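Local coordinates for periplasmic solute binding protein (Candidatus liberibacter, PDB 4CL2) that binds manganese or zinc in the periplasm and probably hands the metal to an ABC transporter for uptake, as related cluster 9 solute-binding proteins do, at residues A[215-226]-A[238-247]; A[16-26]-A[132-143]. One frame throughout, in Å; residues are numbered along the deposited sequence.

Contact 1. Residues A[215-226]-A[238-247]. With MN (manganese (II) ion), chain L; SO4 (sulfate ion), chain F.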
# COMPACT_ATOMS: atom_id res chain seq x y z
N ILE A 215 -23.86 2.07 8.97
CA ILE A 215 -22.76 2.46 8.09
C ILE A 215 -23.28 2.77 6.69
O ILE A 215 -24.14 2.07 6.16
CB ILE A 215 -21.68 1.38 8.07
CG1 ILE A 215 -21.14 1.20 9.50
CG2 ILE A 215 -20.60 1.79 7.10
CD1 ILE A 215 -20.31 -0.03 9.75
N LYS A 216 -22.81 3.87 6.12
CA LYS A 216 -23.43 4.46 4.95
C LYS A 216 -22.80 4.07 3.59
O LYS A 216 -23.46 4.11 2.58
CB LYS A 216 -23.34 5.98 5.09
CG LYS A 216 -24.08 6.53 6.31
CD LYS A 216 -25.56 6.32 6.18
CE LYS A 216 -26.26 6.73 7.47
NZ LYS A 216 -27.61 6.12 7.52
N PHE A 217 -21.53 3.71 3.61
CA PHE A 217 -20.76 3.44 2.38
C PHE A 217 -19.85 2.23 2.50
O PHE A 217 -19.20 1.96 3.56
CB PHE A 217 -19.91 4.68 1.98
CG PHE A 217 -20.74 5.82 1.45
CD1 PHE A 217 -21.07 5.89 0.10
CD2 PHE A 217 -21.18 6.80 2.32
CE1 PHE A 217 -21.85 6.94 -0.37
CE2 PHE A 217 -21.99 7.85 1.87
CZ PHE A 217 -22.33 7.91 0.52
N ILE A 218 -19.74 1.54 1.37
CA ILE A 218 -18.73 0.49 1.19
C ILE A 218 -18.04 0.62 -0.16
O ILE A 218 -18.72 0.81 -1.16
CB ILE A 218 -19.35 -0.96 1.36
CG1 ILE A 218 -18.28 -2.05 1.13
CG2 ILE A 218 -20.59 -1.11 0.51
CD1 ILE A 218 -18.75 -3.45 1.56
N PHE A 219 -16.72 0.51 -0.18
CA PHE A 219 -15.90 0.66 -1.40
C PHE A 219 -15.44 -0.68 -1.94
O PHE A 219 -15.45 -1.72 -1.23
CB PHE A 219 -14.65 1.46 -1.10
CG PHE A 219 -14.92 2.85 -0.60
CD1 PHE A 219 -15.15 3.89 -1.50
CD2 PHE A 219 -14.99 3.12 0.76
CE1 PHE A 219 -15.41 5.18 -1.05
CE2 PHE A 219 -15.22 4.41 1.22
CZ PHE A 219 -15.44 5.43 0.31
N SER A 220 -15.10 -0.68 -3.21
CA SER A 220 -14.21 -1.71 -3.77
C SER A 220 -12.94 -1.15 -4.25
O SER A 220 -12.69 0.05 -4.09
CB SER A 220 -14.94 -2.55 -4.84
OG SER A 220 -15.23 -1.74 -6.00
N GLU A 221 -12.06 -1.98 -4.80
CA GLU A 221 -10.75 -1.58 -5.14
C GLU A 221 -10.35 -1.93 -6.59
O GLU A 221 -10.98 -2.72 -7.24
CB GLU A 221 -9.73 -2.08 -4.11
CG GLU A 221 -10.10 -1.66 -2.66
CD GLU A 221 -11.02 -2.64 -1.92
OE1 GLU A 221 -10.71 -3.78 -1.85
OE2 GLU A 221 -12.03 -2.24 -1.37
N SER A 222 -9.28 -1.30 -7.05
CA SER A 222 -9.03 -1.25 -8.52
C SER A 222 -8.59 -2.61 -9.07
O SER A 222 -8.75 -2.87 -10.27
CB SER A 222 -7.97 -0.22 -8.88
OG SER A 222 -6.67 -0.53 -8.31
N THR A 223 -8.16 -3.51 -8.20
CA THR A 223 -7.79 -4.87 -8.66
C THR A 223 -8.76 -5.96 -8.28
O THR A 223 -8.43 -7.12 -8.46
CB THR A 223 -6.39 -5.23 -8.22
OG1 THR A 223 -6.30 -5.40 -6.79
CG2 THR A 223 -5.44 -4.12 -8.63
N ASN A 224 -9.93 -5.62 -7.77
CA ASN A 224 -10.93 -6.64 -7.48
C ASN A 224 -12.27 -6.29 -8.04
O ASN A 224 -12.42 -5.27 -8.67
CB ASN A 224 -10.92 -7.00 -5.98
CG ASN A 224 -11.26 -5.83 -5.09
OD1 ASN A 224 -12.05 -4.95 -5.44
ND2 ASN A 224 -10.69 -5.85 -3.89
N SER A 225 -13.23 -7.23 -7.96
CA SER A 225 -14.56 -7.00 -8.40
C SER A 225 -15.35 -6.08 -7.48
O SER A 225 -15.22 -6.14 -6.24
CB SER A 225 -15.32 -8.36 -8.53
OG SER A 225 -16.66 -8.16 -8.90
N ASP A 226 -16.21 -5.27 -8.10
CA ASP A 226 -17.18 -4.47 -7.38
C ASP A 226 -18.44 -5.18 -6.97
O ASP A 226 -19.28 -4.60 -6.31
CB ASP A 226 -17.52 -3.15 -8.11
CG ASP A 226 -18.28 -3.35 -9.41
OD1 ASP A 226 -18.69 -4.47 -9.77
OD2 ASP A 226 -18.57 -2.32 -10.05
N ALA A 238 -27.02 0.49 2.55
CA ALA A 238 -25.90 1.40 2.38
C ALA A 238 -25.72 1.75 0.88
O ALA A 238 -26.48 1.32 0.04
CB ALA A 238 -24.65 0.77 2.93
N SER A 239 -24.70 2.57 0.60
CA SER A 239 -24.39 2.97 -0.78
C SER A 239 -23.04 2.42 -1.16
O SER A 239 -22.17 2.34 -0.34
CB SER A 239 -24.30 4.52 -0.84
OG SER A 239 -25.59 5.08 -0.57
N TYR A 240 -22.89 2.07 -2.41
CA TYR A 240 -21.60 1.73 -2.93
C TYR A 240 -20.80 3.02 -3.16
O TYR A 240 -21.32 3.91 -3.84
CB TYR A 240 -21.77 1.00 -4.25
CG TYR A 240 -20.50 0.72 -4.97
CD1 TYR A 240 -19.47 -0.05 -4.40
CD2 TYR A 240 -20.27 1.21 -6.28
CE1 TYR A 240 -18.28 -0.28 -5.05
CE2 TYR A 240 -19.07 0.97 -6.94
CZ TYR A 240 -18.08 0.21 -6.35
OH TYR A 240 -16.89 -0.03 -6.97
N GLY A 241 -19.63 3.07 -2.56
CA GLY A 241 -18.76 4.27 -2.52
C GLY A 241 -17.86 4.40 -3.74
O GLY A 241 -17.24 5.45 -3.95
N GLY A 242 -17.78 3.38 -4.55
CA GLY A 242 -16.91 3.35 -5.75
C GLY A 242 -15.57 2.68 -5.52
O GLY A 242 -15.39 1.97 -4.52
N VAL A 243 -14.61 2.93 -6.42
CA VAL A 243 -13.33 2.26 -6.51
C VAL A 243 -12.18 3.03 -5.93
O VAL A 243 -11.93 4.17 -6.32
CB VAL A 243 -12.99 1.93 -7.98
CG1 VAL A 243 -11.67 1.21 -8.06
CG2 VAL A 243 -14.06 1.11 -8.65
N LEU A 244 -11.44 2.42 -5.01
CA LEU A 244 -10.20 2.97 -4.46
C LEU A 244 -9.00 2.29 -5.11
O LEU A 244 -9.08 1.18 -5.58
CB LEU A 244 -10.08 2.73 -2.95
CG LEU A 244 -11.29 3.24 -2.15
CD1 LEU A 244 -11.12 2.84 -0.64
CD2 LEU A 244 -11.45 4.76 -2.24
N TYR A 245 -7.88 3.01 -5.09
CA TYR A 245 -6.57 2.47 -5.59
C TYR A 245 -5.71 2.22 -4.35
O TYR A 245 -5.35 3.14 -3.55
CB TYR A 245 -5.87 3.49 -6.51
CG TYR A 245 -6.48 3.52 -7.87
CD1 TYR A 245 -7.64 4.17 -8.08
CD2 TYR A 245 -5.91 2.80 -8.90
CE1 TYR A 245 -8.25 4.17 -9.31
CE2 TYR A 245 -6.54 2.77 -10.14
CZ TYR A 245 -7.69 3.46 -10.32
OH TYR A 245 -8.37 3.49 -11.54
N VAL A 246 -5.38 0.95 -4.13
CA VAL A 246 -4.66 0.52 -2.93
C VAL A 246 -3.52 -0.50 -3.16
O VAL A 246 -2.48 -0.39 -2.51
CB VAL A 246 -5.59 -0.02 -1.83
CG1 VAL A 246 -6.58 1.03 -1.38
CG2 VAL A 246 -6.32 -1.26 -2.28
N ASP A 247 -3.67 -1.44 -4.10
CA ASP A 247 -2.75 -2.58 -4.19
C ASP A 247 -1.68 -2.42 -5.26
O ASP A 247 -0.75 -3.20 -5.29
CB ASP A 247 -3.52 -3.86 -4.47
CG ASP A 247 -4.22 -4.39 -3.22
OD1 ASP A 247 -3.82 -4.00 -2.13
OD2 ASP A 247 -5.19 -5.15 -3.41
MN MN L . -3.91 -6.39 -1.41
S SO4 F . -5.67 1.39 -14.08
O1 SO4 F . -6.50 0.98 -12.95
O2 SO4 F . -6.20 0.57 -15.20
O3 SO4 F . -4.26 1.07 -13.89
O4 SO4 F . -5.88 2.80 -14.49
O HOH W 1 -25.57 5.53 2.09
O HOH W 2 -6.10 -1.41 -5.89
O HOH W 3 -7.30 -3.64 -5.26
O HOH W 4 -17.13 -0.09 -9.88
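Tyr240 swings its ring away from its backbone N (chi1 173°), while the hydroxyl of Ser220 turns in between its backbone N and carbonyl carbon (chi1 67°); together these rotations bring Ser220 OG to the edge of the Tyr240 ring, where it hydrogen-bonds Tyr240 OH at 2.6 Å. A water ties Tyr240 OH to Asp226, whose carboxylate is salt-bridged to Lys230. Gly241 N donates almost straight to Ile218 O at 2.8 Å, from above the carbonyl plane, and Leu244 N gives a bond of the same length to Ser220 O. Leu244 CD1 packs 3.8 Å from Phe219 CG, and the Phe219 ring lies against the backbone of Gly241 and Gly242. Past strand 239-244, Ser222 CB makes a CH-pi contact over one face of the Tyr245 ring. At the type I turn from Glu221 to Asn224, Asn224 OD1 accepts from Glu221 N and ND2 donates to Glu221 OE1; the Glu221 carboxylate also accepts from Ser171 N and from Glu172 N, the backbone of a metal ligand. Asp247 grips manganese with both carboxylate oxygens, OD1 at 2.5 Å and OD2 at 2.7 Å, beside His106 and Glu172; a water also links OD2 to Thr223 OG1. Parallel strands 217-221 and 239-244 form a beta-alpha-beta unit with helix 227-236, which packs on Ile218 and Tyr240; helix 259-274 packs on Phe219 and Leu244, and strand 167-170 pairs with Phe219 through Val169.

Contact 2. Residues A[16-26]-A[132-143]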
# COMPACT_ATOMS: atom_id res chain seq x y z
N ASP A 16 8.18 3.37 -6.88
CA ASP A 16 7.94 4.80 -7.04
C ASP A 16 8.49 5.61 -5.85
O ASP A 16 9.09 6.70 -6.02
CB ASP A 16 6.44 5.07 -7.22
CG ASP A 16 6.17 6.53 -7.41
OD1 ASP A 16 6.45 7.09 -8.48
OD2 ASP A 16 5.70 7.16 -6.44
N ILE A 17 8.35 5.07 -4.64
CA ILE A 17 8.92 5.73 -3.45
C ILE A 17 10.41 5.83 -3.61
O ILE A 17 11.04 6.88 -3.42
CB ILE A 17 8.57 4.95 -2.18
CG1 ILE A 17 7.09 5.10 -1.87
CG2 ILE A 17 9.37 5.52 -0.98
CD1 ILE A 17 6.60 4.07 -0.89
N THR A 18 11.01 4.71 -4.02
CA THR A 18 12.48 4.69 -4.18
C THR A 18 12.98 5.68 -5.25
O THR A 18 13.97 6.40 -5.04
CB THR A 18 12.91 3.28 -4.54
OG1 THR A 18 12.43 2.37 -3.54
CG2 THR A 18 14.43 3.18 -4.54
N GLN A 19 12.27 5.78 -6.36
CA GLN A 19 12.62 6.75 -7.39
C GLN A 19 12.59 8.15 -6.87
O GLN A 19 13.41 8.96 -7.26
CB GLN A 19 11.67 6.60 -8.58
CG GLN A 19 11.93 7.55 -9.75
CD GLN A 19 13.31 7.36 -10.40
OE1 GLN A 19 13.89 6.28 -10.39
NE2 GLN A 19 13.84 8.44 -10.93
N ASN A 20 11.67 8.46 -5.97
CA ASN A 20 11.64 9.82 -5.45
C ASN A 20 12.77 10.14 -4.49
O ASN A 20 13.17 11.30 -4.33
CB ASN A 20 10.32 10.08 -4.77
CG ASN A 20 9.26 10.44 -5.76
OD1 ASN A 20 9.19 11.59 -6.25
ND2 ASN A 20 8.47 9.47 -6.14
N ILE A 21 13.31 9.11 -3.84
CA ILE A 21 14.44 9.32 -2.94
C ILE A 21 15.76 9.31 -3.72
O ILE A 21 16.66 10.07 -3.41
CB ILE A 21 14.41 8.30 -1.79
CG1 ILE A 21 13.07 8.40 -0.96
CG2 ILE A 21 15.61 8.42 -0.87
CD1 ILE A 21 12.73 7.11 -0.29
N ALA A 22 15.88 8.44 -4.72
CA ALA A 22 17.15 8.28 -5.39
C ALA A 22 17.33 9.23 -6.57
O ALA A 22 18.44 9.59 -6.89
CB ALA A 22 17.28 6.88 -5.87
N LYS A 23 16.24 9.66 -7.19
CA LYS A 23 16.28 10.56 -8.34
C LYS A 23 17.37 10.24 -9.33
O LYS A 23 18.18 11.10 -9.69
CB LYS A 23 16.44 11.98 -7.91
CG LYS A 23 15.30 12.44 -7.10
CD LYS A 23 15.54 13.88 -6.76
CE LYS A 23 14.22 14.60 -6.57
NZ LYS A 23 14.44 16.02 -6.95
N ASP A 24 17.40 9.02 -9.77
CA ASP A 24 18.45 8.72 -10.83
C ASP A 24 19.91 8.60 -10.39
O ASP A 24 20.78 8.29 -11.25
CB ASP A 24 18.38 9.65 -12.06
CG ASP A 24 17.01 9.65 -12.74
OD1 ASP A 24 16.34 8.59 -12.84
OD2 ASP A 24 16.62 10.72 -13.21
N LEU A 25 20.20 8.69 -9.07
CA LEU A 25 21.50 8.29 -8.58
C LEU A 25 21.77 6.82 -8.70
O LEU A 25 22.89 6.41 -8.77
CB LEU A 25 21.68 8.72 -7.13
CG LEU A 25 21.64 10.24 -6.98
CD1 LEU A 25 21.44 10.53 -5.49
CD2 LEU A 25 22.89 10.92 -7.52
N VAL A 26 20.70 6.03 -8.66
CA VAL A 26 20.70 4.59 -8.91
C VAL A 26 19.61 4.28 -9.93
O VAL A 26 18.69 5.08 -10.15
CB VAL A 26 20.47 3.76 -7.64
CG1 VAL A 26 21.47 4.12 -6.58
CG2 VAL A 26 19.03 3.84 -7.15
N ASN A 132 26.74 9.32 -1.79
CA ASN A 132 25.61 10.19 -2.13
C ASN A 132 24.69 10.41 -0.91
O ASN A 132 23.56 10.86 -1.09
CB ASN A 132 24.81 9.62 -3.27
CG ASN A 132 25.49 9.85 -4.60
OD1 ASN A 132 26.05 10.94 -4.81
ND2 ASN A 132 25.57 8.82 -5.43
N ALA A 133 25.17 10.12 0.30
CA ALA A 133 24.35 10.28 1.50
C ALA A 133 23.65 11.64 1.58
O ALA A 133 22.46 11.70 1.94
CB ALA A 133 25.19 10.07 2.76
N LYS A 134 24.36 12.73 1.29
CA LYS A 134 23.75 14.07 1.44
C LYS A 134 22.59 14.30 0.48
O LYS A 134 21.58 14.97 0.81
CB LYS A 134 24.81 15.16 1.25
CG LYS A 134 25.86 15.08 2.37
CD LYS A 134 27.22 15.71 2.05
CE LYS A 134 28.26 15.28 3.10
NZ LYS A 134 29.65 15.39 2.61
N LYS A 135 22.69 13.69 -0.68
CA LYS A 135 21.61 13.72 -1.66
C LYS A 135 20.40 12.88 -1.27
O LYS A 135 19.29 13.35 -1.35
CB LYS A 135 22.15 13.29 -3.04
CG LYS A 135 23.23 14.21 -3.57
CD LYS A 135 23.63 13.83 -5.00
CE LYS A 135 24.61 14.88 -5.53
NZ LYS A 135 24.89 14.74 -6.99
N TYR A 136 20.61 11.67 -0.78
CA TYR A 136 19.49 10.87 -0.32
C TYR A 136 18.81 11.57 0.87
O TYR A 136 17.60 11.50 1.00
CB TYR A 136 19.91 9.46 0.08
CG TYR A 136 20.49 8.66 -1.05
CD1 TYR A 136 19.78 8.46 -2.24
CD2 TYR A 136 21.74 8.09 -0.95
CE1 TYR A 136 20.34 7.75 -3.29
CE2 TYR A 136 22.25 7.34 -1.99
CZ TYR A 136 21.54 7.19 -3.15
OH TYR A 136 22.05 6.49 -4.25
N GLU A 137 19.60 12.22 1.70
CA GLU A 137 19.08 12.92 2.90
C GLU A 137 18.14 14.04 2.46
O GLU A 137 17.00 14.16 2.96
CB GLU A 137 20.21 13.42 3.79
CG GLU A 137 19.76 13.82 5.21
CD GLU A 137 19.62 12.61 6.13
OE1 GLU A 137 20.68 12.04 6.51
OE2 GLU A 137 18.47 12.25 6.43
N LEU A 138 18.62 14.88 1.55
CA LEU A 138 17.81 15.98 1.07
C LEU A 138 16.57 15.48 0.37
O LEU A 138 15.43 15.95 0.59
CB LEU A 138 18.66 16.91 0.19
CG LEU A 138 17.79 17.85 -0.70
CD1 LEU A 138 17.28 18.93 0.19
CD2 LEU A 138 18.66 18.40 -1.83
N ASN A 139 16.76 14.49 -0.51
CA ASN A 139 15.64 13.98 -1.31
C ASN A 139 14.56 13.35 -0.46
O ASN A 139 13.36 13.53 -0.73
CB ASN A 139 16.11 12.96 -2.35
CG ASN A 139 17.05 13.54 -3.40
OD1 ASN A 139 17.13 14.77 -3.58
ND2 ASN A 139 17.76 12.65 -4.14
N ALA A 140 14.97 12.61 0.58
CA ALA A 140 14.04 11.96 1.47
C ALA A 140 13.20 13.03 2.21
O ALA A 140 11.99 12.84 2.40
CB ALA A 140 14.75 11.07 2.47
N ARG A 141 13.85 14.10 2.68
CA ARG A 141 13.10 15.15 3.39
C ARG A 141 12.12 15.85 2.43
O ARG A 141 10.97 16.03 2.74
CB ARG A 141 14.00 16.13 4.07
CG ARG A 141 13.28 17.28 4.77
CD ARG A 141 13.05 18.51 3.87
NE ARG A 141 14.28 19.09 3.53
CZ ARG A 141 14.43 20.07 2.62
NH1 ARG A 141 13.35 20.50 1.96
NH2 ARG A 141 15.59 20.52 2.36
N GLU A 142 12.60 16.22 1.24
CA GLU A 142 11.71 16.83 0.25
C GLU A 142 10.53 15.99 -0.03
O GLU A 142 9.40 16.48 -0.17
CB GLU A 142 12.45 17.17 -1.05
CG GLU A 142 13.38 18.37 -0.87
CD GLU A 142 14.12 18.77 -2.14
OE1 GLU A 142 14.21 17.93 -3.08
OE2 GLU A 142 14.66 19.89 -2.14
N TYR A 143 10.74 14.70 -0.26
CA TYR A 143 9.63 13.84 -0.61
C TYR A 143 8.64 13.60 0.56
O TYR A 143 7.40 13.59 0.38
CB TYR A 143 10.18 12.52 -1.14
CG TYR A 143 9.13 11.54 -1.60
CD1 TYR A 143 8.20 11.89 -2.59
CD2 TYR A 143 9.10 10.27 -1.12
CE1 TYR A 143 7.25 10.94 -3.05
CE2 TYR A 143 8.17 9.35 -1.56
CZ TYR A 143 7.23 9.69 -2.52
OH TYR A 143 6.33 8.76 -3.01
O HOH W 5 4.99 9.46 -5.26
O HOH W 6 12.63 13.89 -3.41
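Leu25 and Ile21 both pack on Tyr136, and Ile21 also reaches Ala140: Leu25 CD1 rests 3.7 Å from Tyr136 CE1, while Ile21 CG2 lies 4.3 Å from Ala140 CB. The Tyr136 ring turns its edge to the backbone at Ile21 and Ala22, and its hydroxyl, hydrogen-bonded to Asp129, touches Val26 CG1. Farther along helix 133-158 Tyr143 enters as a knob among Asp16, Ile17, Asn20 and Ile21, its ring directed there by a CG anti to the backbone N (chi1 -178°). Asn20 CB stands over the centre of this ring, 3.5 Å from the centroid, in a CH-pi contact, and its amide stacks beside it over CE1, the planes 3° apart. A 2.8 Å bond from Asn20 ND2 to Asp16 O holds that amide; the same oxygen takes Asn20 N from the opposite face of its plane. Toward the polar edge, Asn139 ND2 donates to Ile21 O at 2.9 Å, with the oxygen in the amide plane but the donor above the carbonyl plane. The aliphatic chain of Lys23 crosses that amide at a slant, CD 3.6 Å from Asn139 ND2. Waters join Asn20 O to Asn139 O, and Tyr143 OH to Asp16 OD2, which also accepts from Tyr259 N. Helices 12-22 and 133-158 cross steeply, their directions 123° apart over these segments; helix 111-128 touches Ile17, Tyr136 and Tyr143, and helix 259-274 begins against Ile17 and Tyr143.

Overall arrangement
Contact 1 and contact 2 lie on opposite sides of the chain's centre, with centres 33 Å apart and nearest atoms about 10 Å apart, so they do not touch. Contact 1 brings one of the three ligands, Asp247, to the metal site, where its side chain comes within about 3 Å of those of His106 and Glu172. Contact 2 lies away from that site and fastens helix 12-22, which follows strand 6-9 of the four-stranded sheet, to the beginning of the long helix 133-158. Helix 259-274 borders both contacts, reaching contact 2 with its first residue, Tyr259, and contact 1 with later ones.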